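Local coordinates for lipoprotein (Colwellia psychrerythraea, PDB 3O0Y) that is of unknown function but, as a predicted lipoprotein of the DUF885 family in the peptidase MA clan, is possibly related to metallopeptidases, at residues 83-87 against 113-117; 104-108 against 596-601; 108-112 against 460-466; 294-298 against 466-470. All coordinates share one frame; numbering follows the deposited sequence.

Contact 1 of 4, residues 83-87 against 113-117; sequences LLSIS and TRYFA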
loop_
_atom_site.group_PDB
_atom_site.type_symbol
_atom_site.label_atom_id
_atom_site.label_comp_id
_atom_site.label_asym_id
_atom_site.label_seq_id
_atom_site.Cartn_x
_atom_site.Cartn_y
_atom_site.Cartn_z
ATOM N N LEU A 83 -22.213 3.814 1.008
ATOM C CA LEU A 83 -21.458 3.353 -0.146
ATOM C C LEU A 83 -22.119 2.124 -0.763
ATOM O O LEU A 83 -22.103 1.958 -1.947
ATOM C CB LEU A 83 -20.012 3.051 0.237
ATOM C CG LEU A 83 -19.259 4.329 0.612
ATOM C CD1 LEU A 83 -18.038 3.881 1.448
ATOM C CD2 LEU A 83 -18.860 5.037 -0.652
ATOM N N LEU A 84 -22.635 1.221 0.035
ATOM C CA LEU A 84 -23.307 0.014 -0.502
ATOM C C LEU A 84 -24.586 0.422 -1.298
ATOM O O LEU A 84 -24.859 -0.072 -2.376
ATOM C CB LEU A 84 -23.648 -0.941 0.667
ATOM C CG LEU A 84 -24.128 -2.305 0.180
ATOM C CD1 LEU A 84 -23.055 -2.980 -0.730
ATOM C CD2 LEU A 84 -24.469 -3.227 1.367
ATOM N N SER A 85 -25.330 1.381 -0.782
ATOM C CA SER A 85 -26.515 1.916 -1.475
ATOM C C SER A 85 -26.124 2.515 -2.816
ATOM O O SER A 85 -26.729 2.225 -3.819
ATOM C CB SER A 85 -27.178 2.993 -0.643
ATOM O OG SER A 85 -27.793 2.268 0.425
ATOM N N ILE A 86 -25.040 3.269 -2.807
ATOM C CA ILE A 86 -24.539 3.851 -4.049
ATOM C C ILE A 86 -24.144 2.760 -5.057
ATOM O O ILE A 86 -24.509 2.837 -6.223
ATOM C CB ILE A 86 -23.388 4.828 -3.822
ATOM C CG1 ILE A 86 -23.857 6.114 -3.150
ATOM C CG2 ILE A 86 -22.700 5.189 -5.120
ATOM C CD1 ILE A 86 -22.703 6.942 -2.615
ATOM N N SER A 87 -23.411 1.743 -4.596
ATOM C CA SER A 87 -22.980 0.647 -5.418
ATOM C C SER A 87 -24.170 -0.035 -6.059
ATOM O O SER A 87 -24.163 -0.296 -7.237
ATOM C CB SER A 87 -22.208 -0.375 -4.540
ATOM O OG SER A 87 -21.748 -1.447 -5.294
ATOM N N THR A 113 -17.238 1.150 -5.031
ATOM C CA THR A 113 -18.097 1.538 -3.937
ATOM C C THR A 113 -18.393 0.308 -3.052
ATOM O O THR A 113 -18.498 0.384 -1.808
ATOM C CB THR A 113 -19.343 2.260 -4.412
ATOM O OG1 THR A 113 -20.007 1.518 -5.463
ATOM C CG2 THR A 113 -18.998 3.691 -4.900
ATOM N N ARG A 114 -18.524 -0.867 -3.673
ATOM C CA ARG A 114 -18.657 -2.118 -2.879
ATOM C C ARG A 114 -17.351 -2.458 -2.109
ATOM O O ARG A 114 -17.401 -2.898 -0.979
ATOM C CB ARG A 114 -19.034 -3.297 -3.764
ATOM C CG ARG A 114 -18.865 -4.701 -3.190
ATOM C CD ARG A 114 -19.663 -5.026 -1.920
ATOM N NE ARG A 114 -19.331 -6.382 -1.475
ATOM C CZ ARG A 114 -18.204 -6.722 -0.855
ATOM N NH1 ARG A 114 -17.286 -5.772 -0.530
ATOM N NH2 ARG A 114 -17.993 -7.994 -0.589
ATOM N N TYR A 115 -16.213 -2.173 -2.706
ATOM C CA TYR A 115 -14.936 -2.410 -2.053
ATOM C C TYR A 115 -14.852 -1.545 -0.799
ATOM O O TYR A 115 -14.519 -2.041 0.268
ATOM C CB TYR A 115 -13.817 -2.012 -2.995
ATOM C CG TYR A 115 -12.425 -2.067 -2.449
ATOM C CD1 TYR A 115 -11.782 -3.269 -2.268
ATOM C CD2 TYR A 115 -11.695 -0.896 -2.194
ATOM C CE1 TYR A 115 -10.463 -3.331 -1.891
ATOM C CE2 TYR A 115 -10.356 -0.959 -1.830
ATOM C CZ TYR A 115 -9.756 -2.175 -1.660
ATOM O OH TYR A 115 -8.453 -2.259 -1.329
ATOM N N PHE A 116 -15.252 -0.292 -0.868
ATOM C CA PHE A 116 -15.246 0.579 0.326
ATOM C C PHE A 116 -16.419 0.375 1.282
ATOM O O PHE A 116 -16.291 0.759 2.395
ATOM C CB PHE A 116 -15.178 1.997 -0.061
ATOM C CG PHE A 116 -13.880 2.387 -0.723
ATOM C CD1 PHE A 116 -12.654 2.201 -0.036
ATOM C CD2 PHE A 116 -13.859 2.874 -2.015
ATOM C CE1 PHE A 116 -11.428 2.483 -0.689
ATOM C CE2 PHE A 116 -12.701 3.204 -2.643
ATOM C CZ PHE A 116 -11.463 3.005 -1.981
ATOM N N ALA A 117 -17.506 -0.254 0.834
ATOM C CA ALA A 117 -18.561 -0.680 1.753
ATOM C C ALA A 117 -18.135 -1.872 2.584
ATOM O O ALA A 117 -18.710 -2.093 3.651
ATOM C CB ALA A 117 -19.910 -1.035 0.979
#

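Contact 2 of 4, residues 104-108 against 596-601; sequences NNQQV and AVLSRN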
loop_
_atom_site.group_PDB
_atom_site.type_symbol
_atom_site.label_atom_id
_atom_site.label_comp_id
_atom_site.label_asym_id
_atom_site.label_seq_id
_atom_site.Cartn_x
_atom_site.Cartn_y
_atom_site.Cartn_z
ATOM N N ASN A 104 -17.442 0.724 -18.748
ATOM C CA ASN A 104 -16.421 0.333 -17.783
ATOM C C ASN A 104 -16.485 1.239 -16.511
ATOM O O ASN A 104 -16.207 0.791 -15.431
ATOM C CB ASN A 104 -15.024 0.477 -18.390
ATOM C CG ASN A 104 -14.648 -0.677 -19.304
ATOM O OD1 ASN A 104 -15.362 -1.697 -19.394
ATOM N ND2 ASN A 104 -13.535 -0.485 -20.058
ATOM N N ASN A 105 -16.780 2.530 -16.660
ATOM C CA ASN A 105 -16.967 3.383 -15.491
ATOM C C ASN A 105 -18.041 2.820 -14.566
ATOM O O ASN A 105 -17.855 2.822 -13.371
ATOM C CB ASN A 105 -17.341 4.809 -15.873
ATOM C CG ASN A 105 -16.172 5.630 -16.405
ATOM O OD1 ASN A 105 -15.042 5.328 -16.136
ATOM N ND2 ASN A 105 -16.488 6.755 -17.100
ATOM N N GLN A 106 -19.158 2.353 -15.129
ATOM C CA GLN A 106 -20.223 1.794 -14.316
ATOM C C GLN A 106 -19.760 0.592 -13.562
ATOM O O GLN A 106 -20.032 0.462 -12.368
ATOM C CB GLN A 106 -21.445 1.426 -15.186
ATOM C CG GLN A 106 -22.584 0.874 -14.349
ATOM C CD GLN A 106 -23.821 0.622 -15.230
ATOM O OE1 GLN A 106 -23.686 0.409 -16.442
ATOM N NE2 GLN A 106 -24.986 0.802 -14.676
ATOM N N GLN A 107 -19.129 -0.334 -14.264
ATOM C CA GLN A 107 -18.669 -1.576 -13.631
ATOM C C GLN A 107 -17.600 -1.315 -12.594
ATOM O O GLN A 107 -17.692 -1.827 -11.438
ATOM C CB GLN A 107 -18.166 -2.551 -14.664
ATOM C CG GLN A 107 -17.693 -3.865 -14.044
ATOM C CD GLN A 107 -17.471 -4.979 -15.107
ATOM O OE1 GLN A 107 -17.908 -4.816 -16.242
ATOM N NE2 GLN A 107 -16.854 -6.125 -14.704
ATOM N N VAL A 108 -16.615 -0.490 -12.925
ATOM C CA VAL A 108 -15.565 -0.163 -11.979
ATOM C C VAL A 108 -16.121 0.607 -10.783
ATOM O O VAL A 108 -15.812 0.324 -9.633
ATOM C CB VAL A 108 -14.424 0.613 -12.606
ATOM C CG1 VAL A 108 -13.411 1.065 -11.535
ATOM C CG2 VAL A 108 -13.818 -0.271 -13.707
ATOM N N ALA A 596 -11.105 -8.310 -14.668
ATOM C CA ALA A 596 -12.129 -8.545 -15.683
ATOM C C ALA A 596 -12.209 -7.351 -16.653
ATOM O O ALA A 596 -12.384 -7.547 -17.860
ATOM C CB ALA A 596 -13.476 -8.779 -15.040
ATOM N N VAL A 597 -11.990 -6.138 -16.148
ATOM C CA VAL A 597 -12.052 -4.964 -16.988
ATOM C C VAL A 597 -10.753 -4.847 -17.810
ATOM O O VAL A 597 -10.798 -4.487 -18.991
ATOM C CB VAL A 597 -12.283 -3.697 -16.148
ATOM C CG1 VAL A 597 -12.149 -2.449 -17.003
ATOM C CG2 VAL A 597 -13.656 -3.742 -15.492
ATOM N N LEU A 598 -9.613 -5.092 -17.187
ATOM C CA LEU A 598 -8.345 -5.128 -17.932
ATOM C C LEU A 598 -8.487 -6.146 -19.105
ATOM O O LEU A 598 -8.104 -5.833 -20.225
ATOM C CB LEU A 598 -7.194 -5.523 -17.001
ATOM C CG LEU A 598 -5.808 -5.606 -17.692
ATOM C CD1 LEU A 598 -5.422 -4.292 -18.384
ATOM C CD2 LEU A 598 -4.743 -6.025 -16.644
ATOM N N SER A 599 -9.110 -7.310 -18.863
ATOM C CA SER A 599 -9.204 -8.332 -19.961
ATOM C C SER A 599 -10.105 -7.774 -21.083
ATOM O O SER A 599 -9.823 -7.987 -22.254
ATOM C CB SER A 599 -9.746 -9.705 -19.533
ATOM O OG SER A 599 -8.995 -10.153 -18.384
ATOM N N ARG A 600 -11.209 -7.150 -20.688
ATOM C CA ARG A 600 -12.126 -6.545 -21.675
ATOM C C ARG A 600 -11.423 -5.499 -22.529
ATOM O O ARG A 600 -11.636 -5.444 -23.756
ATOM C CB ARG A 600 -13.344 -5.898 -20.990
ATOM C CG ARG A 600 -14.168 -5.117 -21.991
ATOM C CD ARG A 600 -15.351 -4.417 -21.306
ATOM N NE ARG A 600 -16.063 -5.424 -20.556
ATOM C CZ ARG A 600 -16.569 -5.269 -19.343
ATOM N NH1 ARG A 600 -16.473 -4.113 -18.678
ATOM N NH2 ARG A 600 -17.201 -6.294 -18.795
ATOM N N ASN A 601 -10.573 -4.671 -21.894
ATOM C CA ASN A 601 -9.834 -3.635 -22.655
ATOM C C ASN A 601 -8.782 -4.223 -23.597
ATOM O O ASN A 601 -8.615 -3.775 -24.752
ATOM C CB ASN A 601 -9.199 -2.587 -21.714
ATOM C CG ASN A 601 -10.253 -1.706 -21.071
ATOM O OD1 ASN A 601 -11.369 -1.590 -21.616
ATOM N ND2 ASN A 601 -9.898 -1.000 -19.971
#

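Contact 3 of 4, residues 108-112 against 460-466; sequences VMAGL and LRRIAPY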
loop_
_atom_site.group_PDB
_atom_site.type_symbol
_atom_site.label_atom_id
_atom_site.label_comp_id
_atom_site.label_asym_id
_atom_site.label_seq_id
_atom_site.Cartn_x
_atom_site.Cartn_y
_atom_site.Cartn_z
ATOM N N VAL A 108 -16.615 -0.490 -12.925
ATOM C CA VAL A 108 -15.565 -0.163 -11.979
ATOM C C VAL A 108 -16.121 0.607 -10.783
ATOM O O VAL A 108 -15.812 0.324 -9.633
ATOM C CB VAL A 108 -14.424 0.613 -12.606
ATOM C CG1 VAL A 108 -13.411 1.065 -11.535
ATOM C CG2 VAL A 108 -13.818 -0.271 -13.707
ATOM N N MET A 109 -16.947 1.619 -11.022
ATOM C CA MET A 109 -17.414 2.366 -9.896
ATOM C C MET A 109 -18.384 1.580 -8.977
ATOM O O MET A 109 -18.384 1.830 -7.780
ATOM C CB MET A 109 -18.045 3.688 -10.324
ATOM C CG MET A 109 -17.039 4.670 -10.845
ATOM S SD MET A 109 -15.852 5.347 -9.651
ATOM C CE MET A 109 -17.039 6.100 -8.462
ATOM N N ALA A 110 -19.209 0.699 -9.533
ATOM C CA ALA A 110 -20.040 -0.230 -8.680
ATOM C C ALA A 110 -19.091 -1.092 -7.830
ATOM O O ALA A 110 -19.312 -1.311 -6.637
ATOM C CB ALA A 110 -21.004 -1.119 -9.541
ATOM N N GLY A 111 -18.002 -1.553 -8.449
ATOM C CA GLY A 111 -17.012 -2.412 -7.719
ATOM C C GLY A 111 -16.296 -1.652 -6.625
ATOM O O GLY A 111 -16.086 -2.177 -5.566
ATOM N N LEU A 112 -15.858 -0.424 -6.920
ATOM C CA LEU A 112 -15.119 0.350 -5.958
ATOM C C LEU A 112 -15.962 0.767 -4.785
ATOM O O LEU A 112 -15.537 0.716 -3.639
ATOM C CB LEU A 112 -14.454 1.583 -6.571
ATOM C CG LEU A 112 -13.187 1.508 -7.290
ATOM C CD1 LEU A 112 -12.842 2.866 -7.913
ATOM C CD2 LEU A 112 -12.127 1.031 -6.273
ATOM N N LEU A 460 -12.750 8.788 -8.358
ATOM C CA LEU A 460 -12.270 7.622 -7.641
ATOM C C LEU A 460 -11.543 6.611 -8.550
ATOM O O LEU A 460 -10.667 5.861 -8.083
ATOM C CB LEU A 460 -13.443 6.920 -6.952
ATOM C CG LEU A 460 -13.972 7.598 -5.675
ATOM C CD1 LEU A 460 -15.136 6.740 -5.031
ATOM C CD2 LEU A 460 -12.885 7.880 -4.640
ATOM N N ARG A 461 -11.831 6.671 -9.845
ATOM C CA ARG A 461 -11.085 5.889 -10.808
ATOM C C ARG A 461 -9.663 6.344 -11.023
ATOM O O ARG A 461 -8.810 5.519 -11.391
ATOM C CB ARG A 461 -11.753 5.802 -12.174
ATOM C CG ARG A 461 -12.916 4.760 -12.133
ATOM C CD ARG A 461 -13.200 4.274 -13.553
ATOM N NE ARG A 461 -12.079 3.566 -14.194
ATOM C CZ ARG A 461 -12.062 3.131 -15.436
ATOM N NH1 ARG A 461 -13.088 3.313 -16.287
ATOM N NH2 ARG A 461 -10.987 2.512 -15.896
ATOM N N ARG A 462 -9.382 7.605 -10.752
ATOM C CA ARG A 462 -8.043 8.110 -10.878
ATOM C C ARG A 462 -7.080 7.682 -9.750
ATOM O O ARG A 462 -5.867 7.707 -9.922
ATOM C CB ARG A 462 -8.004 9.637 -11.042
ATOM C CG ARG A 462 -8.757 10.084 -12.241
ATOM C CD ARG A 462 -9.021 11.522 -12.267
ATOM N NE ARG A 462 -7.782 12.274 -12.345
ATOM C CZ ARG A 462 -7.700 13.603 -12.192
ATOM N NH1 ARG A 462 -8.802 14.327 -12.009
ATOM N NH2 ARG A 462 -6.546 14.229 -12.325
ATOM N N ILE A 463 -7.624 7.280 -8.621
ATOM C CA ILE A 463 -6.864 6.824 -7.446
ATOM C C ILE A 463 -7.258 5.420 -6.978
ATOM O O ILE A 463 -6.991 5.036 -5.822
ATOM C CB ILE A 463 -7.070 7.774 -6.269
ATOM C CG1 ILE A 463 -8.552 7.962 -5.951
ATOM C CG2 ILE A 463 -6.504 9.186 -6.639
ATOM C CD1 ILE A 463 -8.825 8.460 -4.450
ATOM N N ALA A 464 -7.920 4.659 -7.844
ATOM C CA ALA A 464 -8.551 3.387 -7.465
ATOM C C ALA A 464 -7.470 2.473 -6.897
ATOM O O ALA A 464 -6.481 2.235 -7.585
ATOM C CB ALA A 464 -9.167 2.727 -8.767
ATOM N N PRO A 465 -7.659 1.927 -5.682
ATOM C CA PRO A 465 -6.603 1.122 -5.055
ATOM C C PRO A 465 -6.898 -0.364 -5.250
ATOM O O PRO A 465 -7.392 -0.998 -4.242
ATOM C CB PRO A 465 -6.819 1.350 -3.572
ATOM C CG PRO A 465 -8.203 1.717 -3.441
ATOM C CD PRO A 465 -8.725 2.247 -4.732
ATOM N N TYR A 466 -7.005 -0.821 -6.469
ATOM C CA TYR A 466 -7.064 -2.227 -6.840
ATOM C C TYR A 466 -5.689 -2.907 -6.540
ATOM O O TYR A 466 -4.736 -2.784 -7.300
ATOM C CB TYR A 466 -7.404 -2.349 -8.318
ATOM C CG TYR A 466 -8.861 -2.126 -8.568
ATOM C CD1 TYR A 466 -9.792 -3.080 -8.153
ATOM C CD2 TYR A 466 -9.337 -0.955 -9.159
ATOM C CE1 TYR A 466 -11.168 -2.849 -8.314
ATOM C CE2 TYR A 466 -10.703 -0.766 -9.311
ATOM C CZ TYR A 466 -11.577 -1.688 -8.925
ATOM O OH TYR A 466 -12.953 -1.490 -9.136
#

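Contact 4 of 4, residues 294-298 against 466-470; sequences QLGDS and YNAYT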
loop_
_atom_site.group_PDB
_atom_site.type_symbol
_atom_site.label_atom_id
_atom_site.label_comp_id
_atom_site.label_asym_id
_atom_site.label_seq_id
_atom_site.Cartn_x
_atom_site.Cartn_y
_atom_site.Cartn_z
ATOM N N GLN A 294 -11.320 -9.308 -3.023
ATOM C CA GLN A 294 -11.070 -7.873 -3.020
ATOM C C GLN A 294 -9.598 -7.511 -3.182
ATOM O O GLN A 294 -9.281 -6.477 -3.773
ATOM C CB GLN A 294 -11.570 -7.223 -1.710
ATOM C CG GLN A 294 -13.064 -7.344 -1.395
ATOM C CD GLN A 294 -13.989 -7.005 -2.488
ATOM O OE1 GLN A 294 -13.813 -6.013 -3.244
ATOM N NE2 GLN A 294 -15.032 -7.846 -2.615
ATOM N N LEU A 295 -8.731 -8.295 -2.560
ATOM C CA LEU A 295 -7.293 -7.984 -2.546
ATOM C C LEU A 295 -6.453 -8.871 -3.474
ATOM O O LEU A 295 -5.350 -8.494 -3.916
ATOM C CB LEU A 295 -6.810 -8.028 -1.082
ATOM C CG LEU A 295 -7.452 -7.005 -0.124
ATOM C CD1 LEU A 295 -6.980 -7.294 1.319
ATOM C CD2 LEU A 295 -7.082 -5.542 -0.586
ATOM N N GLY A 296 -6.900 -10.095 -3.744
ATOM C CA GLY A 296 -6.267 -10.894 -4.765
ATOM C C GLY A 296 -6.877 -10.843 -6.119
ATOM O O GLY A 296 -6.294 -11.394 -7.056
ATOM N N ASP A 297 -8.049 -10.212 -6.231
ATOM C CA ASP A 297 -8.881 -10.176 -7.434
ATOM C C ASP A 297 -9.018 -11.565 -8.074
ATOM O O ASP A 297 -8.774 -11.776 -9.273
ATOM C CB ASP A 297 -8.277 -9.142 -8.415
ATOM C CG ASP A 297 -9.267 -8.624 -9.441
ATOM O OD1 ASP A 297 -10.428 -9.095 -9.502
ATOM O OD2 ASP A 297 -8.809 -7.802 -10.275
ATOM N N SER A 298 -9.373 -12.541 -7.235
ATOM C CA SER A 298 -9.481 -13.880 -7.647
ATOM C C SER A 298 -10.724 -14.559 -7.016
ATOM O O SER A 298 -11.134 -14.235 -5.887
ATOM C CB SER A 298 -8.210 -14.652 -7.282
ATOM O OG SER A 298 -8.239 -16.060 -7.714
ATOM N N TYR A 466 -7.005 -0.821 -6.469
ATOM C CA TYR A 466 -7.064 -2.227 -6.840
ATOM C C TYR A 466 -5.689 -2.907 -6.540
ATOM O O TYR A 466 -4.736 -2.784 -7.300
ATOM C CB TYR A 466 -7.404 -2.349 -8.318
ATOM C CG TYR A 466 -8.861 -2.126 -8.568
ATOM C CD1 TYR A 466 -9.792 -3.080 -8.153
ATOM C CD2 TYR A 466 -9.337 -0.955 -9.159
ATOM C CE1 TYR A 466 -11.168 -2.849 -8.314
ATOM C CE2 TYR A 466 -10.703 -0.766 -9.311
ATOM C CZ TYR A 466 -11.577 -1.688 -8.925
ATOM O OH TYR A 466 -12.953 -1.490 -9.136
ATOM N N ASN A 467 -5.619 -3.628 -5.470
ATOM C CA ASN A 467 -4.349 -4.219 -5.011
ATOM C C ASN A 467 -3.698 -5.158 -6.037
ATOM O O ASN A 467 -2.474 -5.127 -6.209
ATOM C CB ASN A 467 -4.650 -4.983 -3.685
ATOM C CG ASN A 467 -3.437 -5.446 -2.964
ATOM O OD1 ASN A 467 -2.626 -4.649 -2.501
ATOM N ND2 ASN A 467 -3.346 -6.758 -2.768
ATOM N N ALA A 468 -4.475 -6.046 -6.684
ATOM C CA ALA A 468 -3.916 -7.010 -7.609
ATOM C C ALA A 468 -3.380 -6.288 -8.830
ATOM O O ALA A 468 -2.272 -6.556 -9.274
ATOM C CB ALA A 468 -4.934 -8.079 -7.973
ATOM N N TYR A 469 -4.097 -5.298 -9.283
ATOM C CA TYR A 469 -3.602 -4.472 -10.407
ATOM C C TYR A 469 -2.308 -3.751 -10.032
ATOM O O TYR A 469 -1.335 -3.728 -10.793
ATOM C CB TYR A 469 -4.672 -3.476 -10.881
ATOM C CG TYR A 469 -4.199 -2.582 -11.989
ATOM C CD1 TYR A 469 -4.495 -2.808 -13.293
ATOM C CD2 TYR A 469 -3.490 -1.449 -11.660
ATOM C CE1 TYR A 469 -4.049 -1.958 -14.286
ATOM C CE2 TYR A 469 -2.991 -0.622 -12.644
ATOM C CZ TYR A 469 -3.311 -0.843 -13.928
ATOM O OH TYR A 469 -2.848 0.029 -14.920
ATOM N N THR A 470 -2.360 -3.041 -8.932
ATOM C CA THR A 470 -1.327 -2.118 -8.488
ATOM C C THR A 470 -0.053 -2.874 -8.115
ATOM O O THR A 470 1.019 -2.503 -8.627
ATOM C CB THR A 470 -1.800 -1.164 -7.359
ATOM O OG1 THR A 470 -2.992 -0.495 -7.811
ATOM C CG2 THR A 470 -0.666 -0.118 -7.051
HETATM O O HOH W 1 -7.837 -3.898 -3.773
HETATM O O HOH W 2 -7.276 -5.614 -9.858
#

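Contact 1 of 4, residues 83-87 against 113-117
Leu83 and Leu84 close round the methyl of Ala117, where helices 73-92 and 100-117 pair as a nearly antiparallel hairpin of consecutive helices, at 156° and with axes only 8.0 Å apart. The apolar contacts flank the Ala117 methyl on both sides. Leu84 CB reaches Ala117 CB at 3.8 Å, while Leu83, with CG beside its backbone N (chi1 -68°), slants its CD1 across Phe116 CB at 3.7 Å. That methyl also lies against Phe116 O, a buried carbonyl oxygen with no polar partner in the model. Leu84 lies alongside the aliphatic part of Arg114, CD1 to CD 4.1 Å, and the side chains of Ile86 and Thr113 cross at about a right angle, their CG2 methyls touching. The polar residues pack closely: Ser87 CB sits 3.0 Å from Thr113 OG1. The two hydroxyls do not bond each other. Instead Ser87 OG binds Ala110 O, joining the two helices, and Thr113 OG1 turns back onto Met109 O and Ala110 O of its own helix. Beyond this seam, helix 27-44 packs on Ile86, Thr113 and Phe116, whereas Arg114 turns to helix 284-296, touching Gln294 and forming a salt bridge with Asp290.

Contact 2 of 4, residues 104-108 against 596-601
Gln107 stretches out fully, CG anti to its backbone N (chi1 -179°), to meet Arg600, whose chain bends at chi3 (-53°) and so swings its guanidinium group toward helix 100-117. Both end nitrogens of Arg600 converge on the one oxygen of Gln107, NH1 to OE1 at 2.9 Å and NH2 to OE1 at 3.0 Å. The NH2 bond uses an in-plane lone pair; NH1 comes from above the carbonyl plane. NH1 also gives the straighter bond of 2.8 Å to Asn104 OD1 (162° at the hydrogen), the Asn104 amide lying nearly coplanar with the guanidinium. From its other end the same amide donates, ND2 to Asn601 OD1 at 2.9 Å, in a more bent bond on an in-plane lone pair. Val597 packs its methyls alongside these polar groups, CG1 against Asn104 CG at 3.8 Å and CG2 against Val108 CG2 at 3.9 Å. The antiparallel helices 100-117 and 595-608 thus stand 11.2 Å apart by their axes, spanned largely by long side chains. Because Asn104 accepts from Arg600 and donates to Asn601, the bonding pattern fixes which end of its amide is oxygen and which nitrogen, and the arginine charge is met here by neutral carbonyl oxygens, which it would probably polarise.

Contact 3 of 4, residues 108-112 against 460-466
Leu112 points its branched end into the bend formed by residues 460-466. CD1 touches Ala464 CB at 3.8 Å and the backbone oxygen of Leu460, while CD2 lies 3.9 Å from Pro465 CD and meets the Tyr466 ring obliquely at CE2. Its CG is 3.5 Å from Tyr466 OH. With an alanine here, CG and both methyls are lost, which is likely to leave a gap between Ala464, Pro465 and the tyrosine ring, which could then turn more freely. Next to it Val108 CG1 comes to the edge of that ring, near its plane, and CG2 stands over the centre of one face of the Arg461 guanidinium. Met109 folds back at chi2 (-68°) and chi3 (-58°), which brings SD to Leu460 CB and Arg461 CG, each at 3.9 Å. In the fold this is a long helix, 100-117, set against the end of the short helix 459-462 and the linker that follows it to helix 467-483, with Tyr466 at the N-cap position of the latter. Further out, Asn105 OD1 holds Arg461 NH1 by a hydrogen bond. Pro594 touches both Val108 and Tyr466, Tyr115 and Phe116 pack on Pro465, and helix 27-44 brings Tyr35 to Met109 and Ala38 and Phe43 to Leu460.

Contact 4 of 4, residues 294-298 against 466-470
Asn467, in the first turn of helix 467-483, reaches across to Leu295 in the last turn of helix 284-296, so that the start of one helix meets the end of another. The amide stands anti to its backbone N (chi1 -170°), and its ND2 gives Leu295 O a hydrogen bond of 2.9 Å that is almost perfectly straight (179°). The oxygen lies in the plane of the amide, but the donor is tilted from the plane of the backbone carbonyl. The two side chains cross obliquely, Leu295 CD2 lying 4.0 Å from Asn467 CB. Because ND2 also binds Gln552 O, an alanine in place of Asn467 would probably leave both carbonyl oxygens without this donor and loosen the junction of the two helices. Ala468 is the second meeting point: its methyl faces Asp297 CB at 3.5 Å and Gly296 O at 3.7 Å. Asp297 has positive phi (46°), and the chain leaves the helix there; its CB points toward helix 467-483, and its OD2 accepts from Met595 N. Within 466-470, Tyr466 O accepts hydrogen bonds from both N and OG1 of Thr470, the latter from above the carbonyl plane. Two waters fill in between the segments. One accepts from Asn467 N at 2.8 Å and can donate to Gln294 O, and the other donates to Asp297 OD2 at 2.7 Å while accepting only weakly from Tyr469 N, 3.2 Å away.

In the fold
From the N terminus, contact 1 closes the shortest loop, pairing helix 73-92 with helix 100-117. The latter also serves contacts 2 and 3, which share Val108 and whose centres are 10 Å apart. Contact 2 makes the longest closure, bringing helix 595-608 near the C terminus back to residues 104-108; contact 3 ends earlier, at the linker before helix 467-483. Both cross contact 1, whose second segment lies within their loops. Contact 4 opens after contact 1 has closed, lies wholly within the span of contact 2 and crosses contact 3, sharing Tyr466. Together they tie helix 100-117 to its hairpin partner, the 459-483 region and the C-terminal helix, with helix 284-296 joined through contact 4.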